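Local coordinates for probable outer membrane protein (Pseudomonas aeruginosa, PDB 3DWO) that probably carries long-chain fatty acids or other hydrophobic compounds across the outer membrane, as a beta-barrel channel of the FadL family, at residues H294-A306 against L339-W351. Sequence-based numbering, arbitrary orientation.
Sequences HQFNDRLSLGASA and LAVGGDYKVTDQW. With C8E ((hydroxyethyloxy)tri(ethyloxy)octane), chain G.
Y345 reaches across to L300 with the edge of its ring and to R299, just before the neighbouring strand, with its hydroxyl. CD2 of L300 lies 3.7 Å from Y345 CD1, and the two side chains stand at about a right angle. The guanidinium of R299 has the Y345 hydroxyl over one face, R299 NH2 lying 2.7 Å from Y345 OH; the planes are inclined by 60°, and no N-H points well enough at the oxygen to count as a hydrogen bond. A chi1 of -174°, which sets CG opposite the backbone N, carries the tyrosine ring towards R299 and L300. From here on, 300-306 and 339-346 run antiparallel as adjacent staves of the transmembrane barrel, joined by paired backbone bonds at S301 with D344, G303 with G342 and S305 with A340; the shortest is G303 N to G342 O, 2.6 Å. The outer face bears L300, L302, A304, V341 and Y345, and a bound detergent lies along it: L302 CD2 is 3.7 Å from C8E C2, while G343, without a side chain, brings its carbonyl O to 3.4 Å from C8E C3. At the far end, A306 CB touches L339 CD2 at 3.6 Å. The opposite face is polar in part: the D344 carboxylate makes salt bridges to R354 and R15, and S305 OG hydrogen-bonds to D291. In the turn leading into 300-306, N297 OD1 accepts from R299 N, an Asx turn, and from L300 N, completing an Asx motif.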
loop_
_atom_site.group_PDB
_atom_site.type_symbol
_atom_site.label_atom_id
_atom_site.label_comp_id
_atom_site.label_asym_id
_atom_site.label_seq_id
_atom_site.Cartn_x
_atom_site.Cartn_y
_atom_site.Cartn_z
ATOM N N HIS A 294 2.401 21.590 -19.184
ATOM C CA HIS A 294 2.421 22.563 -20.263
ATOM C C HIS A 294 1.119 23.347 -20.296
ATOM O O HIS A 294 0.033 22.771 -20.332
ATOM C CB HIS A 294 2.629 21.872 -21.612
ATOM C CG HIS A 294 2.551 22.806 -22.780
ATOM N ND1 HIS A 294 1.393 23.467 -23.125
ATOM C CD2 HIS A 294 3.494 23.213 -23.661
ATOM C CE1 HIS A 294 1.625 24.244 -24.168
ATOM N NE2 HIS A 294 2.893 24.109 -24.513
ATOM N N GLN A 295 1.238 24.668 -20.280
ATOM C CA GLN A 295 0.073 25.533 -20.324
ATOM C C GLN A 295 -0.155 25.940 -21.777
ATOM O O GLN A 295 0.640 26.685 -22.351
ATOM C CB GLN A 295 0.317 26.755 -19.442
ATOM C CG GLN A 295 0.710 26.375 -18.023
ATOM C CD GLN A 295 1.240 27.544 -17.217
ATOM O OE1 GLN A 295 2.232 28.176 -17.593
ATOM N NE2 GLN A 295 0.586 27.834 -16.097
ATOM N N PHE A 296 -1.229 25.427 -22.372
ATOM C CA PHE A 296 -1.567 25.726 -23.764
ATOM C C PHE A 296 -2.125 27.132 -23.930
ATOM O O PHE A 296 -1.808 27.825 -24.895
ATOM C CB PHE A 296 -2.572 24.701 -24.283
ATOM C CG PHE A 296 -1.968 23.361 -24.551
ATOM C CD1 PHE A 296 -1.376 23.087 -25.778
ATOM C CD2 PHE A 296 -1.950 22.382 -23.562
ATOM C CE1 PHE A 296 -0.772 21.857 -26.020
ATOM C CE2 PHE A 296 -1.348 21.147 -23.792
ATOM C CZ PHE A 296 -0.758 20.883 -25.024
ATOM N N ASN A 297 -2.958 27.545 -22.984
ATOM C CA ASN A 297 -3.547 28.872 -23.003
ATOM C C ASN A 297 -3.965 29.255 -21.589
ATOM O O ASN A 297 -3.658 28.541 -20.632
ATOM C CB ASN A 297 -4.749 28.914 -23.945
ATOM C CG ASN A 297 -5.786 27.876 -23.608
ATOM O OD1 ASN A 297 -6.270 27.812 -22.479
ATOM N ND2 ASN A 297 -6.139 27.052 -24.589
ATOM N N ASP A 298 -4.664 30.378 -21.457
ATOM C CA ASP A 298 -5.088 30.852 -20.146
ATOM C C ASP A 298 -6.178 30.004 -19.508
ATOM O O ASP A 298 -6.640 30.310 -18.408
ATOM C CB ASP A 298 -5.549 32.313 -20.234
ATOM C CG ASP A 298 -6.757 32.493 -21.130
ATOM O OD1 ASP A 298 -6.718 32.027 -22.289
ATOM O OD2 ASP A 298 -7.746 33.110 -20.677
ATOM N N ARG A 299 -6.584 28.931 -20.181
ATOM C CA ARG A 299 -7.624 28.074 -19.630
ATOM C C ARG A 299 -7.333 26.580 -19.673
ATOM O O ARG A 299 -7.987 25.799 -18.980
ATOM C CB ARG A 299 -8.957 28.347 -20.330
ATOM C CG ARG A 299 -9.437 29.773 -20.161
ATOM C CD ARG A 299 -10.944 29.874 -20.290
ATOM N NE ARG A 299 -11.435 29.414 -21.582
ATOM C CZ ARG A 299 -12.696 29.547 -21.977
ATOM N NH1 ARG A 299 -13.580 30.126 -21.174
ATOM N NH2 ARG A 299 -13.075 29.109 -23.172
ATOM N N LEU A 300 -6.350 26.175 -20.466
ATOM C CA LEU A 300 -6.043 24.760 -20.572
ATOM C C LEU A 300 -4.592 24.411 -20.263
ATOM O O LEU A 300 -3.664 24.907 -20.902
ATOM C CB LEU A 300 -6.424 24.263 -21.970
ATOM C CG LEU A 300 -6.398 22.758 -22.274
ATOM C CD1 LEU A 300 -4.974 22.287 -22.445
ATOM C CD2 LEU A 300 -7.102 21.987 -21.165
ATOM N N SER A 301 -4.415 23.546 -19.267
ATOM C CA SER A 301 -3.096 23.079 -18.856
ATOM C C SER A 301 -3.126 21.557 -18.796
ATOM O O SER A 301 -4.031 20.973 -18.203
ATOM C CB SER A 301 -2.734 23.627 -17.475
ATOM O OG SER A 301 -2.683 25.038 -17.486
ATOM N N LEU A 302 -2.140 20.922 -19.417
ATOM C CA LEU A 302 -2.056 19.472 -19.418
ATOM C C LEU A 302 -0.786 19.022 -18.710
ATOM O O LEU A 302 0.226 19.728 -18.715
ATOM C CB LEU A 302 -2.061 18.931 -20.848
ATOM C CG LEU A 302 -3.314 19.192 -21.686
ATOM C CD1 LEU A 302 -3.166 18.493 -23.029
ATOM C CD2 LEU A 302 -4.547 18.680 -20.963
ATOM N N GLY A 303 -0.849 17.845 -18.096
ATOM C CA GLY A 303 0.298 17.314 -17.393
ATOM C C GLY A 303 0.522 15.852 -17.718
ATOM O O GLY A 303 -0.422 15.117 -18.011
ATOM N N ALA A 304 1.786 15.441 -17.685
ATOM C CA ALA A 304 2.169 14.059 -17.943
ATOM C C ALA A 304 3.087 13.681 -16.802
ATOM O O ALA A 304 3.835 14.521 -16.300
ATOM C CB ALA A 304 2.909 13.938 -19.271
ATOM N N SER A 305 3.042 12.423 -16.389
ATOM C CA SER A 305 3.886 11.994 -15.287
ATOM C C SER A 305 4.312 10.536 -15.398
ATOM O O SER A 305 3.540 9.682 -15.824
ATOM C CB SER A 305 3.148 12.236 -13.967
ATOM O OG SER A 305 3.861 11.681 -12.881
ATOM N N ALA A 306 5.554 10.259 -15.018
ATOM C CA ALA A 306 6.088 8.901 -15.055
ATOM C C ALA A 306 6.794 8.624 -13.742
ATOM O O ALA A 306 7.776 9.292 -13.407
ATOM C CB ALA A 306 7.066 8.745 -16.209
ATOM N N LEU A 339 2.342 5.647 -15.447
ATOM C CA LEU A 339 2.255 6.777 -16.357
ATOM C C LEU A 339 0.868 7.397 -16.291
ATOM O O LEU A 339 -0.139 6.691 -16.264
ATOM C CB LEU A 339 2.551 6.318 -17.787
ATOM C CG LEU A 339 3.730 5.355 -17.942
ATOM C CD1 LEU A 339 3.795 4.853 -19.376
ATOM C CD2 LEU A 339 5.021 6.048 -17.552
ATOM N N ALA A 340 0.822 8.723 -16.265
ATOM C CA ALA A 340 -0.444 9.431 -16.191
ATOM C C ALA A 340 -0.439 10.654 -17.093
ATOM O O ALA A 340 0.604 11.254 -17.353
ATOM C CB ALA A 340 -0.721 9.853 -14.754
ATOM N N VAL A 341 -1.617 11.015 -17.576
ATOM C CA VAL A 341 -1.757 12.181 -18.420
ATOM C C VAL A 341 -3.133 12.746 -18.140
ATOM O O VAL A 341 -4.108 12.005 -18.040
ATOM C CB VAL A 341 -1.622 11.826 -19.915
ATOM C CG1 VAL A 341 -2.651 10.770 -20.301
ATOM C CG2 VAL A 341 -1.798 13.081 -20.756
ATOM N N GLY A 342 -3.202 14.060 -17.988
ATOM C CA GLY A 342 -4.468 14.704 -17.706
ATOM C C GLY A 342 -4.254 16.195 -17.578
ATOM O O GLY A 342 -3.138 16.676 -17.773
ATOM N N GLY A 343 -5.306 16.936 -17.251
ATOM C CA GLY A 343 -5.149 18.369 -17.123
ATOM C C GLY A 343 -6.345 19.101 -16.557
ATOM O O GLY A 343 -7.378 18.503 -16.258
ATOM N N ASP A 344 -6.187 20.416 -16.427
ATOM C CA ASP A 344 -7.211 21.297 -15.886
ATOM C C ASP A 344 -7.715 22.288 -16.930
ATOM O O ASP A 344 -6.946 22.789 -17.755
ATOM C CB ASP A 344 -6.641 22.081 -14.701
ATOM C CG ASP A 344 -6.503 21.240 -13.451
ATOM O OD1 ASP A 344 -6.326 20.011 -13.568
ATOM O OD2 ASP A 344 -6.564 21.815 -12.345
ATOM N N TYR A 345 -9.012 22.568 -16.886
ATOM C CA TYR A 345 -9.611 23.521 -17.807
ATOM C C TYR A 345 -10.496 24.491 -17.039
ATOM O O TYR A 345 -11.480 24.088 -16.422
ATOM C CB TYR A 345 -10.455 22.812 -18.862
ATOM C CG TYR A 345 -10.959 23.764 -19.918
ATOM C CD1 TYR A 345 -10.119 24.198 -20.942
ATOM C CD2 TYR A 345 -12.253 24.279 -19.862
ATOM C CE1 TYR A 345 -10.552 25.124 -21.884
ATOM C CE2 TYR A 345 -12.695 25.209 -20.799
ATOM C CZ TYR A 345 -11.838 25.626 -21.806
ATOM O OH TYR A 345 -12.259 26.551 -22.736
ATOM N N LYS A 346 -10.142 25.770 -17.072
ATOM C CA LYS A 346 -10.925 26.784 -16.381
ATOM C C LYS A 346 -12.127 27.143 -17.246
ATOM O O LYS A 346 -11.982 27.710 -18.327
ATOM C CB LYS A 346 -10.069 28.025 -16.124
ATOM C CG LYS A 346 -8.845 27.741 -15.272
ATOM C CD LYS A 346 -7.849 28.885 -15.310
ATOM C CE LYS A 346 -6.573 28.517 -14.567
ATOM N NZ LYS A 346 -5.530 29.575 -14.684
ATOM N N VAL A 347 -13.313 26.793 -16.766
ATOM C CA VAL A 347 -14.544 27.071 -17.493
ATOM C C VAL A 347 -14.921 28.536 -17.326
ATOM O O VAL A 347 -15.311 29.204 -18.281
ATOM C CB VAL A 347 -15.694 26.196 -16.971
ATOM C CG1 VAL A 347 -16.936 26.408 -17.818
ATOM C CG2 VAL A 347 -15.270 24.738 -16.982
ATOM N N THR A 348 -14.807 29.021 -16.094
ATOM C CA THR A 348 -15.110 30.405 -15.762
ATOM C C THR A 348 -14.055 30.842 -14.757
ATOM O O THR A 348 -13.051 30.154 -14.565
ATOM C CB THR A 348 -16.497 30.545 -15.106
ATOM O OG1 THR A 348 -16.461 29.983 -13.788
ATOM C CG2 THR A 348 -17.555 29.821 -15.929
ATOM N N ASP A 349 -14.275 31.980 -14.112
ATOM C CA ASP A 349 -13.327 32.464 -13.124
ATOM C C ASP A 349 -13.553 31.721 -11.816
ATOM O O ASP A 349 -12.695 31.718 -10.936
ATOM C CB ASP A 349 -13.504 33.968 -12.909
ATOM C CG ASP A 349 -13.283 34.763 -14.179
ATOM O OD1 ASP A 349 -12.236 34.566 -14.830
ATOM O OD2 ASP A 349 -14.152 35.590 -14.526
ATOM N N GLN A 350 -14.715 31.085 -11.705
ATOM C CA GLN A 350 -15.082 30.332 -10.511
ATOM C C GLN A 350 -14.841 28.838 -10.713
ATOM O O GLN A 350 -14.152 28.199 -9.920
ATOM C CB GLN A 350 -16.564 30.535 -10.183
ATOM C CG GLN A 350 -17.037 31.981 -10.145
ATOM C CD GLN A 350 -16.437 32.764 -9.002
ATOM O OE1 GLN A 350 -15.242 33.068 -9.000
ATOM N NE2 GLN A 350 -17.264 33.091 -8.012
ATOM N N TRP A 351 -15.417 28.297 -11.783
ATOM C CA TRP A 351 -15.317 26.876 -12.097
ATOM C C TRP A 351 -14.124 26.415 -12.916
ATOM O O TRP A 351 -13.653 27.106 -13.816
ATOM C CB TRP A 351 -16.586 26.400 -12.807
ATOM C CG TRP A 351 -17.773 26.337 -11.915
ATOM C CD1 TRP A 351 -18.746 27.282 -11.771
ATOM C CD2 TRP A 351 -18.082 25.293 -10.984
ATOM N NE1 TRP A 351 -19.643 26.892 -10.806
ATOM C CE2 TRP A 351 -19.257 25.676 -10.307
ATOM C CE3 TRP A 351 -17.476 24.073 -10.657
ATOM C CZ2 TRP A 351 -19.841 24.882 -9.317
ATOM C CZ3 TRP A 351 -18.054 23.285 -9.674
ATOM C CH2 TRP A 351 -19.227 23.694 -9.015
HETATM C C1 C8E G . -7.505 15.843 -20.574
HETATM C C2 C8E G . -7.897 17.229 -20.355
HETATM C C3 C8E G . -8.740 17.455 -19.183
HETATM C C4 C8E G . -10.085 17.727 -19.667
HETATM C C5 C8E G . -10.658 18.852 -18.889
HETATM C C6 C8E G . -11.806 19.405 -19.582
#